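Local coordinates for protein BOLA1, chloroplastic (Arabidopsis thaliana, PDB 4PUG) that may act, alone or with a partner glutaredoxin, as a redox-regulated transcriptional regulator or as a factor regulating iron-sulfur cluster biogenesis, at residues N5-M10 with T46-K51; E12-E17 with V21-E26; L68-L73 with L84-K89. All blocks are in the same frame, centred on the assembly; numbering follows the deposited sequence.

Contact 1: N5-M10 with T46-K51; sequences NRASRM and THFNVK
Met10 and Phe48 form a Met-aromatic contact that ties the first helix of the BolA-like domain to the central strand of its mixed, three-stranded sheet. The tight part is the thioether end over one ring face: Met10 CE lies 3.4 Å from the centroid of the Phe48 ring and only 5° off its normal, so the methyl sits over the middle of the ring as a CH-pi donor. Met10 SD follows at 4.4 Å from the same centroid. The bend at the last torsion of Met10 (chi3 -53°), after an extended chi2, turns the methyl onto the ring. Farther from the ring axis, Arg6 CG meets Phe48 CE2 at 3.9 Å, while the guanidinium of Arg6 runs on to salt bridges with Glu76 and Asp43. With an alanine at Phe48, the Met10 methyl would probably lose its aromatic face and a gap open beside the aliphatic part of Arg6. The packing is looser at Ala7, a partly exposed residue whose CB comes obliquely to Phe48 CE1 at 4.2 Å. The start of the helix is held from within by two partly exposed residues: Asn5 is the N-cap, and Ser8 OG gives a hydrogen bond to Asn5 O. The capping bond itself is nearly straight, Ser8 N reaching Asn5 OD1 at 3.0 Å with an N-H...O angle of 169°.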
loop_
_atom_site.group_PDB
_atom_site.type_symbol
_atom_site.label_atom_id
_atom_site.label_comp_id
_atom_site.label_asym_id
_atom_site.label_seq_id
_atom_site.Cartn_x
_atom_site.Cartn_y
_atom_site.Cartn_z
ATOM N N ASN A 5 3.799 -10.021 -8.003
ATOM C CA ASN A 5 3.162 -10.178 -6.695
ATOM C C ASN A 5 2.334 -8.963 -6.265
ATOM O O ASN A 5 2.168 -8.014 -7.033
ATOM C CB ASN A 5 4.190 -10.563 -5.618
ATOM C CG ASN A 5 5.305 -9.537 -5.463
ATOM O OD1 ASN A 5 5.148 -8.365 -5.807
ATOM N ND2 ASN A 5 6.442 -9.980 -4.933
ATOM N N ARG A 6 1.815 -9.002 -5.041
ATOM C CA ARG A 6 0.986 -7.916 -4.520
ATOM C C ARG A 6 1.766 -6.612 -4.358
ATOM O O ARG A 6 1.261 -5.536 -4.682
ATOM C CB ARG A 6 0.330 -8.315 -3.193
ATOM C CG ARG A 6 -0.181 -7.139 -2.366
ATOM C CD ARG A 6 -1.282 -7.562 -1.406
ATOM N NE ARG A 6 -2.445 -8.072 -2.125
ATOM C CZ ARG A 6 -2.880 -9.326 -2.054
ATOM N NH1 ARG A 6 -2.260 -10.207 -1.280
ATOM N NH2 ARG A 6 -3.946 -9.696 -2.752
ATOM N N ALA A 7 2.993 -6.716 -3.858
ATOM C CA ALA A 7 3.839 -5.543 -3.652
ATOM C C ALA A 7 4.040 -4.763 -4.954
ATOM O O ALA A 7 3.876 -3.540 -4.996
ATOM C CB ALA A 7 5.174 -5.955 -3.048
ATOM N N SER A 8 4.378 -5.490 -6.015
ATOM C CA SER A 8 4.559 -4.897 -7.333
ATOM C C SER A 8 3.282 -4.249 -7.861
ATOM O O SER A 8 3.337 -3.158 -8.422
ATOM C CB SER A 8 5.069 -5.934 -8.336
ATOM O OG SER A 8 4.109 -6.947 -8.559
ATOM N N ARG A 9 2.142 -4.915 -7.691
ATOM C CA ARG A 9 0.872 -4.364 -8.167
ATOM C C ARG A 9 0.560 -3.064 -7.451
ATOM O O ARG A 9 0.197 -2.071 -8.076
ATOM C CB ARG A 9 -0.280 -5.354 -7.967
ATOM C CG ARG A 9 -0.221 -6.581 -8.859
ATOM C CD ARG A 9 -1.548 -7.327 -8.880
ATOM N NE ARG A 9 -1.968 -7.759 -7.550
ATOM C CZ ARG A 9 -1.578 -8.891 -6.975
ATOM N NH1 ARG A 9 -0.750 -9.709 -7.611
ATOM N NH2 ARG A 9 -2.012 -9.206 -5.762
ATOM N N MET A 10 0.708 -3.080 -6.132
ATOM C CA MET A 10 0.491 -1.881 -5.337
ATOM C C MET A 10 1.415 -0.747 -5.762
ATOM O O MET A 10 0.967 0.384 -5.930
ATOM C CB MET A 10 0.642 -2.178 -3.844
ATOM C CG MET A 10 -0.410 -3.130 -3.309
ATOM S SD MET A 10 -0.241 -3.485 -1.551
ATOM C CE MET A 10 1.462 -4.011 -1.469
ATOM N N THR A 46 -0.163 -10.104 3.252
ATOM C CA THR A 46 -1.370 -9.769 4.000
ATOM C C THR A 46 -1.276 -8.461 4.785
ATOM O O THR A 46 -2.295 -7.829 5.058
ATOM C CB THR A 46 -1.723 -10.893 4.988
ATOM O OG1 THR A 46 -0.619 -11.109 5.875
ATOM C CG2 THR A 46 -2.020 -12.185 4.246
ATOM N N HIS A 47 -0.061 -8.066 5.158
ATOM C CA HIS A 47 0.138 -6.857 5.957
ATOM C C HIS A 47 1.131 -5.892 5.322
ATOM O O HIS A 47 2.280 -6.254 5.057
ATOM C CB HIS A 47 0.611 -7.207 7.367
ATOM C CG HIS A 47 -0.429 -7.878 8.206
ATOM N ND1 HIS A 47 -0.909 -9.140 7.934
ATOM C CD2 HIS A 47 -1.080 -7.461 9.318
ATOM C CE1 HIS A 47 -1.812 -9.472 8.838
ATOM N NE2 HIS A 47 -1.935 -8.467 9.690
ATOM N N PHE A 48 0.695 -4.656 5.098
ATOM C CA PHE A 48 1.563 -3.655 4.480
ATOM C C PHE A 48 1.520 -2.285 5.155
ATOM O O PHE A 48 0.458 -1.804 5.560
ATOM C CB PHE A 48 1.247 -3.509 2.989
ATOM C CG PHE A 48 1.830 -4.604 2.135
ATOM C CD1 PHE A 48 3.118 -4.495 1.634
ATOM C CD2 PHE A 48 1.091 -5.736 1.832
ATOM C CE1 PHE A 48 3.659 -5.496 0.846
ATOM C CE2 PHE A 48 1.627 -6.743 1.046
ATOM C CZ PHE A 48 2.914 -6.622 0.554
ATOM N N ASN A 49 2.697 -1.677 5.273
ATOM C CA ASN A 49 2.823 -0.280 5.656
ATOM C C ASN A 49 3.203 0.516 4.421
ATOM O O ASN A 49 4.219 0.238 3.788
ATOM C CB ASN A 49 3.900 -0.100 6.727
ATOM C CG ASN A 49 3.546 -0.774 8.036
ATOM O OD1 ASN A 49 2.396 -0.748 8.472
ATOM N ND2 ASN A 49 4.539 -1.385 8.673
ATOM N N VAL A 50 2.384 1.498 4.068
ATOM C CA VAL A 50 2.611 2.274 2.857
ATOM C C VAL A 50 2.756 3.760 3.168
ATOM O O VAL A 50 1.880 4.371 3.787
ATOM C CB VAL A 50 1.472 2.078 1.833
ATOM C CG1 VAL A 50 1.748 2.877 0.570
ATOM C CG2 VAL A 50 1.304 0.599 1.501
ATOM N N LYS A 51 3.877 4.335 2.744
ATOM C CA LYS A 51 4.068 5.772 2.836
ATOM C C LYS A 51 4.092 6.373 1.437
ATOM O O LYS A 51 4.880 5.960 0.585
ATOM C CB LYS A 51 5.350 6.120 3.591
ATOM C CG LYS A 51 5.638 7.615 3.611
ATOM C CD LYS A 51 6.847 7.961 4.461
ATOM C CE LYS A 51 7.084 9.465 4.455
ATOM N NZ LYS A 51 7.618 9.966 5.752
#

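Contact 2: E12-E17 with V21-E26; sequences EKLQKE and VELVIE
Leu14 and Gln15 of the helix close over Leu23 of the strand, in the helix-turn-strand unit that opens the BolA fold; the two short axes run antiparallel at 165° and approach to 9.9 Å. In the first shell, one methyl of Leu23 serves two partners: its CD2 lies 3.9 Å from Leu14 CB and 3.7 Å from Gln15 OE1. The leucine side chains meet nearly perpendicular, whereas Gln15 and Leu23 pass alongside in opposite directions. Leu14 also reaches along the strand, its CD1 standing 4.1 Å from Ile25 CD1, so it bridges two strand residues that face the helix. In the next shell, the bend of Gln15 at chi2 (64°) lets its amide reach the turn, where NE2 makes a hydrogen bond to Pro20 O; this places OE1 beside Leu23. Arg11 NH1 makes a hydrogen bond to Leu23 O, linking the helix to the strand backbone. Farther out, Ile25 is backed by Met10 and Phe48, while Val21 and Glu22 both face Val53 in a classic beta bulge at the start of this edge strand. The other methyl of Leu14 turns to the helix 62-72, its CD2 lying 4.2 Å from Leu72 CD1.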
loop_
_atom_site.group_PDB
_atom_site.type_symbol
_atom_site.label_atom_id
_atom_site.label_comp_id
_atom_site.label_asym_id
_atom_site.label_seq_id
_atom_site.Cartn_x
_atom_site.Cartn_y
_atom_site.Cartn_z
ATOM N N GLU A 12 2.928 -0.315 -8.698
ATOM C CA GLU A 12 2.536 0.111 -10.037
ATOM C C GLU A 12 1.323 1.024 -9.977
ATOM O O GLU A 12 1.346 2.134 -10.506
ATOM C CB GLU A 12 2.247 -1.099 -10.933
ATOM C CG GLU A 12 1.902 -0.744 -12.380
ATOM C CD GLU A 12 0.406 -0.592 -12.618
ATOM O OE1 GLU A 12 -0.377 -0.870 -11.687
ATOM O OE2 GLU A 12 0.011 -0.198 -13.736
ATOM N N LYS A 13 0.269 0.550 -9.316
ATOM C CA LYS A 13 -0.962 1.322 -9.172
ATOM C C LYS A 13 -0.746 2.680 -8.509
ATOM O O LYS A 13 -1.128 3.707 -9.059
ATOM C CB LYS A 13 -2.013 0.531 -8.393
ATOM C CG LYS A 13 -3.341 1.252 -8.293
ATOM C CD LYS A 13 -4.487 0.367 -8.744
ATOM C CE LYS A 13 -5.746 1.188 -8.972
ATOM N NZ LYS A 13 -6.944 0.332 -9.201
ATOM N N LEU A 14 -0.131 2.682 -7.331
ATOM C CA LEU A 14 0.092 3.926 -6.595
ATOM C C LEU A 14 0.974 4.909 -7.360
ATOM O O LEU A 14 0.644 6.093 -7.466
ATOM C CB LEU A 14 0.687 3.645 -5.215
ATOM C CG LEU A 14 -0.220 2.869 -4.263
ATOM C CD1 LEU A 14 0.504 2.549 -2.965
ATOM C CD2 LEU A 14 -1.499 3.650 -3.994
ATOM N N GLN A 15 2.086 4.417 -7.896
ATOM C CA GLN A 15 3.002 5.265 -8.649
ATOM C C GLN A 15 2.319 5.847 -9.879
ATOM O O GLN A 15 2.523 7.011 -10.215
ATOM C CB GLN A 15 4.252 4.488 -9.061
ATOM C CG GLN A 15 5.350 5.359 -9.624
ATOM C CD GLN A 15 5.893 6.337 -8.600
ATOM O OE1 GLN A 15 6.178 5.966 -7.461
ATOM N NE2 GLN A 15 6.034 7.597 -8.999
ATOM N N LYS A 16 1.499 5.038 -10.544
ATOM C CA LYS A 16 0.783 5.506 -11.727
ATOM C C LYS A 16 -0.276 6.558 -11.385
ATOM O O LYS A 16 -0.370 7.585 -12.052
ATOM C CB LYS A 16 0.151 4.342 -12.504
ATOM C CG LYS A 16 -0.610 4.793 -13.746
ATOM C CD LYS A 16 -0.849 3.654 -14.725
ATOM C CE LYS A 16 -1.934 2.712 -14.240
ATOM N NZ LYS A 16 -3.230 2.964 -14.930
ATOM N N GLU A 17 -1.063 6.311 -10.343
ATOM C CA GLU A 17 -2.178 7.206 -10.023
ATOM C C GLU A 17 -1.790 8.499 -9.297
ATOM O O GLU A 17 -2.395 9.547 -9.526
ATOM C CB GLU A 17 -3.278 6.468 -9.251
ATOM C CG GLU A 17 -4.020 5.435 -10.084
ATOM C CD GLU A 17 -4.411 5.971 -11.448
ATOM O OE1 GLU A 17 -4.972 7.086 -11.513
ATOM O OE2 GLU A 17 -4.149 5.280 -12.456
ATOM N N VAL A 21 6.520 11.457 -5.213
ATOM C CA VAL A 21 7.949 11.683 -5.198
ATOM C C VAL A 21 8.578 10.669 -4.244
ATOM O O VAL A 21 9.752 10.315 -4.387
ATOM C CB VAL A 21 8.310 13.135 -4.809
ATOM C CG1 VAL A 21 8.004 13.406 -3.339
ATOM C CG2 VAL A 21 9.768 13.413 -5.124
ATOM N N GLU A 22 7.789 10.175 -3.289
ATOM C CA GLU A 22 8.307 9.115 -2.419
ATOM C C GLU A 22 7.299 8.002 -2.152
ATOM O O GLU A 22 6.183 8.261 -1.726
ATOM C CB GLU A 22 8.824 9.688 -1.101
ATOM C CG GLU A 22 9.522 8.654 -0.241
ATOM C CD GLU A 22 9.972 9.207 1.089
ATOM O OE1 GLU A 22 9.725 10.403 1.351
ATOM O OE2 GLU A 22 10.576 8.442 1.868
ATOM N N LEU A 23 7.698 6.757 -2.388
ATOM C CA LEU A 23 6.775 5.641 -2.222
ATOM C C LEU A 23 7.433 4.451 -1.532
ATOM O O LEU A 23 8.265 3.754 -2.120
ATOM C CB LEU A 23 6.180 5.227 -3.571
ATOM C CG LEU A 23 5.153 4.094 -3.540
ATOM C CD1 LEU A 23 4.047 4.387 -2.533
ATOM C CD2 LEU A 23 4.572 3.879 -4.928
ATOM N N VAL A 24 7.057 4.232 -0.276
ATOM C CA VAL A 24 7.552 3.098 0.492
ATOM C C VAL A 24 6.451 2.060 0.680
ATOM O O VAL A 24 5.387 2.360 1.223
ATOM C CB VAL A 24 8.074 3.529 1.876
ATOM C CG1 VAL A 24 8.726 2.350 2.584
ATOM C CG2 VAL A 24 9.056 4.680 1.737
ATOM N N ILE A 25 6.711 0.841 0.223
ATOM C CA ILE A 25 5.767 -0.253 0.391
ATOM C C ILE A 25 6.427 -1.395 1.155
ATOM O O ILE A 25 7.156 -2.208 0.584
ATOM C CB ILE A 25 5.218 -0.740 -0.962
ATOM C CG1 ILE A 25 4.503 0.407 -1.677
ATOM C CG2 ILE A 25 4.278 -1.917 -0.766
ATOM C CD1 ILE A 25 3.703 -0.020 -2.874
ATOM N N GLU A 26 6.169 -1.435 2.458
ATOM C CA GLU A 26 6.828 -2.377 3.351
ATOM C C GLU A 26 5.930 -3.555 3.700
ATOM O O GLU A 26 4.844 -3.378 4.260
ATOM C CB GLU A 26 7.266 -1.670 4.635
ATOM C CG GLU A 26 8.063 -2.548 5.581
ATOM C CD GLU A 26 8.285 -1.897 6.932
ATOM O OE1 GLU A 26 7.420 -1.105 7.361
ATOM O OE2 GLU A 26 9.324 -2.178 7.563
#

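Contact 3: L68-L73 with L84-K89; sequences LVYHLL and LSIVSK
Ile86 CD1 is a bump that enters the notch between Val69 and Tyr70, consecutive residues of the helix. Val69 CG1 stands 3.6 Å from this methyl, and Tyr70 CE2 is closer still, at 3.4 Å from Ile86 CD1. Val69 and Ile86 lie side by side, pointing opposite ways. A second bump, Leu84 CD2, fits between Tyr70 and Leu73 at the end of the helix. There Leu73 CD1 meets Leu84 CD2 at 3.6 Å, the two leucines standing almost perpendicular. The same methyl is a CH-pi donor to one face of Tyr70, with Leu84 CD2 4.2 Å from the ring centroid and displaced toward the rim. An unusual first torsion of Tyr70 (chi1 -100°), away from the common staggered values, sets its ring on the border of both hollows, with one face to Leu84 CD2 and with Ile86 CD1 coming obliquely to its CD2 and CE2. Tyr70 itself is exposed, whereas Val69, Leu73 and Leu84 are buried. Beyond the pair, Val69 also touches Ile52 and Phe57, and Leu73 touches Met10 of the first helix. With axes 10.3 Å apart and 132° between their directions, the two elements show a helix laid across a sheet; here it belongs to the beta-alpha-beta crossover that joins the parallel neighbours 47-53 and 83-89 in the BolA fold.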
loop_
_atom_site.group_PDB
_atom_site.type_symbol
_atom_site.label_atom_id
_atom_site.label_comp_id
_atom_site.label_asym_id
_atom_site.label_seq_id
_atom_site.Cartn_x
_atom_site.Cartn_y
_atom_site.Cartn_z
ATOM N N LEU A 68 -8.955 7.889 -0.769
ATOM C CA LEU A 68 -8.406 7.783 -2.115
ATOM C C LEU A 68 -7.494 6.563 -2.212
ATOM O O LEU A 68 -7.666 5.712 -3.094
ATOM C CB LEU A 68 -7.648 9.056 -2.491
ATOM C CG LEU A 68 -6.887 9.055 -3.818
ATOM C CD1 LEU A 68 -7.822 8.778 -4.987
ATOM C CD2 LEU A 68 -6.143 10.368 -4.023
ATOM N N VAL A 69 -6.535 6.474 -1.292
ATOM C CA VAL A 69 -5.604 5.344 -1.285
ATOM C C VAL A 69 -6.327 4.000 -1.133
ATOM O O VAL A 69 -6.022 3.044 -1.849
ATOM C CB VAL A 69 -4.505 5.491 -0.207
ATOM C CG1 VAL A 69 -3.544 4.310 -0.258
ATOM C CG2 VAL A 69 -3.747 6.803 -0.388
ATOM N N TYR A 70 -7.292 3.935 -0.215
ATOM C CA TYR A 70 -8.074 2.715 -0.017
ATOM C C TYR A 70 -8.851 2.344 -1.274
ATOM O O TYR A 70 -8.975 1.169 -1.612
ATOM C CB TYR A 70 -9.037 2.856 1.168
ATOM C CG TYR A 70 -8.535 2.216 2.445
ATOM C CD1 TYR A 70 -9.029 0.991 2.878
ATOM C CD2 TYR A 70 -7.568 2.838 3.217
ATOM C CE1 TYR A 70 -8.567 0.405 4.048
ATOM C CE2 TYR A 70 -7.102 2.261 4.382
ATOM C CZ TYR A 70 -7.603 1.047 4.793
ATOM O OH TYR A 70 -7.134 0.479 5.955
ATOM N N HIS A 71 -9.370 3.356 -1.960
ATOM C CA HIS A 71 -10.081 3.146 -3.212
ATOM C C HIS A 71 -9.156 2.561 -4.272
ATOM O O HIS A 71 -9.534 1.643 -4.997
ATOM C CB HIS A 71 -10.683 4.455 -3.715
ATOM C CG HIS A 71 -11.206 4.373 -5.116
ATOM N ND1 HIS A 71 -12.373 3.713 -5.437
ATOM C CD2 HIS A 71 -10.715 4.855 -6.279
ATOM C CE1 HIS A 71 -12.581 3.797 -6.737
ATOM N NE2 HIS A 71 -11.587 4.486 -7.274
ATOM N N LEU A 72 -7.941 3.094 -4.360
ATOM C CA LEU A 72 -6.969 2.588 -5.327
ATOM C C LEU A 72 -6.550 1.144 -5.040
ATOM O O LEU A 72 -6.171 0.409 -5.951
ATOM C CB LEU A 72 -5.736 3.494 -5.379
ATOM C CG LEU A 72 -5.981 4.908 -5.908
ATOM C CD1 LEU A 72 -4.716 5.744 -5.806
ATOM C CD2 LEU A 72 -6.483 4.859 -7.345
ATOM N N LEU A 73 -6.628 0.735 -3.777
ATOM C CA LEU A 73 -6.190 -0.603 -3.390
ATOM C C LEU A 73 -7.341 -1.537 -3.021
ATOM O O LEU A 73 -7.132 -2.541 -2.340
ATOM C CB LEU A 73 -5.195 -0.522 -2.229
ATOM C CG LEU A 73 -3.873 0.188 -2.523
ATOM C CD1 LEU A 73 -2.974 0.183 -1.298
ATOM C CD2 LEU A 73 -3.172 -0.455 -3.709
ATOM N N LEU A 84 -3.730 -2.672 5.963
ATOM C CA LEU A 84 -3.066 -1.616 5.212
ATOM C C LEU A 84 -2.916 -0.372 6.080
ATOM O O LEU A 84 -3.906 0.297 6.380
ATOM C CB LEU A 84 -3.887 -1.270 3.970
ATOM C CG LEU A 84 -3.396 -0.094 3.123
ATOM C CD1 LEU A 84 -2.048 -0.424 2.513
ATOM C CD2 LEU A 84 -4.411 0.255 2.044
ATOM N N SER A 85 -1.686 -0.068 6.486
ATOM C CA SER A 85 -1.405 1.130 7.274
ATOM C C SER A 85 -0.910 2.243 6.359
ATOM O O SER A 85 0.001 2.030 5.567
ATOM C CB SER A 85 -0.360 0.824 8.346
ATOM O OG SER A 85 -0.040 1.979 9.101
ATOM N N ILE A 86 -1.499 3.430 6.463
ATOM C CA ILE A 86 -1.218 4.481 5.484
ATOM C C ILE A 86 -0.680 5.786 6.065
ATOM O O ILE A 86 -1.273 6.365 6.974
ATOM C CB ILE A 86 -2.469 4.821 4.656
ATOM C CG1 ILE A 86 -3.048 3.557 4.025
ATOM C CG2 ILE A 86 -2.137 5.844 3.579
ATOM C CD1 ILE A 86 -4.287 3.811 3.219
ATOM N N VAL A 87 0.447 6.240 5.522
ATOM C CA VAL A 87 0.912 7.599 5.760
ATOM C C VAL A 87 0.907 8.335 4.429
ATOM O O VAL A 87 1.633 7.965 3.513
ATOM C CB VAL A 87 2.331 7.627 6.350
ATOM C CG1 VAL A 87 2.787 9.066 6.555
ATOM C CG2 VAL A 87 2.377 6.852 7.658
ATOM N N SER A 88 0.074 9.363 4.314
ATOM C CA SER A 88 -0.061 10.082 3.052
ATOM C C SER A 88 0.253 11.565 3.234
ATOM O O SER A 88 -0.482 12.283 3.911
ATOM C CB SER A 88 -1.469 9.896 2.485
ATOM O OG SER A 88 -2.451 10.248 3.444
ATOM N N LYS A 89 1.352 12.018 2.635
ATOM C CA LYS A 89 1.809 13.393 2.829
ATOM C C LYS A 89 2.086 14.117 1.511
ATOM O O LYS A 89 2.148 13.498 0.448
ATOM C CB LYS A 89 3.071 13.423 3.700
ATOM C CG LYS A 89 3.054 12.474 4.894
ATOM C CD LYS A 89 2.023 12.875 5.942
ATOM C CE LYS A 89 2.465 14.100 6.725
ATOM N NZ LYS A 89 1.579 14.347 7.895
#

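From the N terminus, helix 6-18 supplies one side of two contacts: its start enters contact 1 and its later turns enter contact 2. Contact 2 closes first, across a short turn to the edge strand 22-27, and is nested inside the larger loop that contact 1 closes at strand 47-53. Contact 3 follows in series, folding helix 62-72 onto strand 83-89. The sheet joins all three: Asn49 O accepts from Glu26 N, and Phe48 O from Ser85 N, each at 2.9 Å, placing the central strand between antiparallel and parallel neighbours. Between helices 6-18 and 62-72, Glu17 CG packs 3.7 Å from Leu72 CD2.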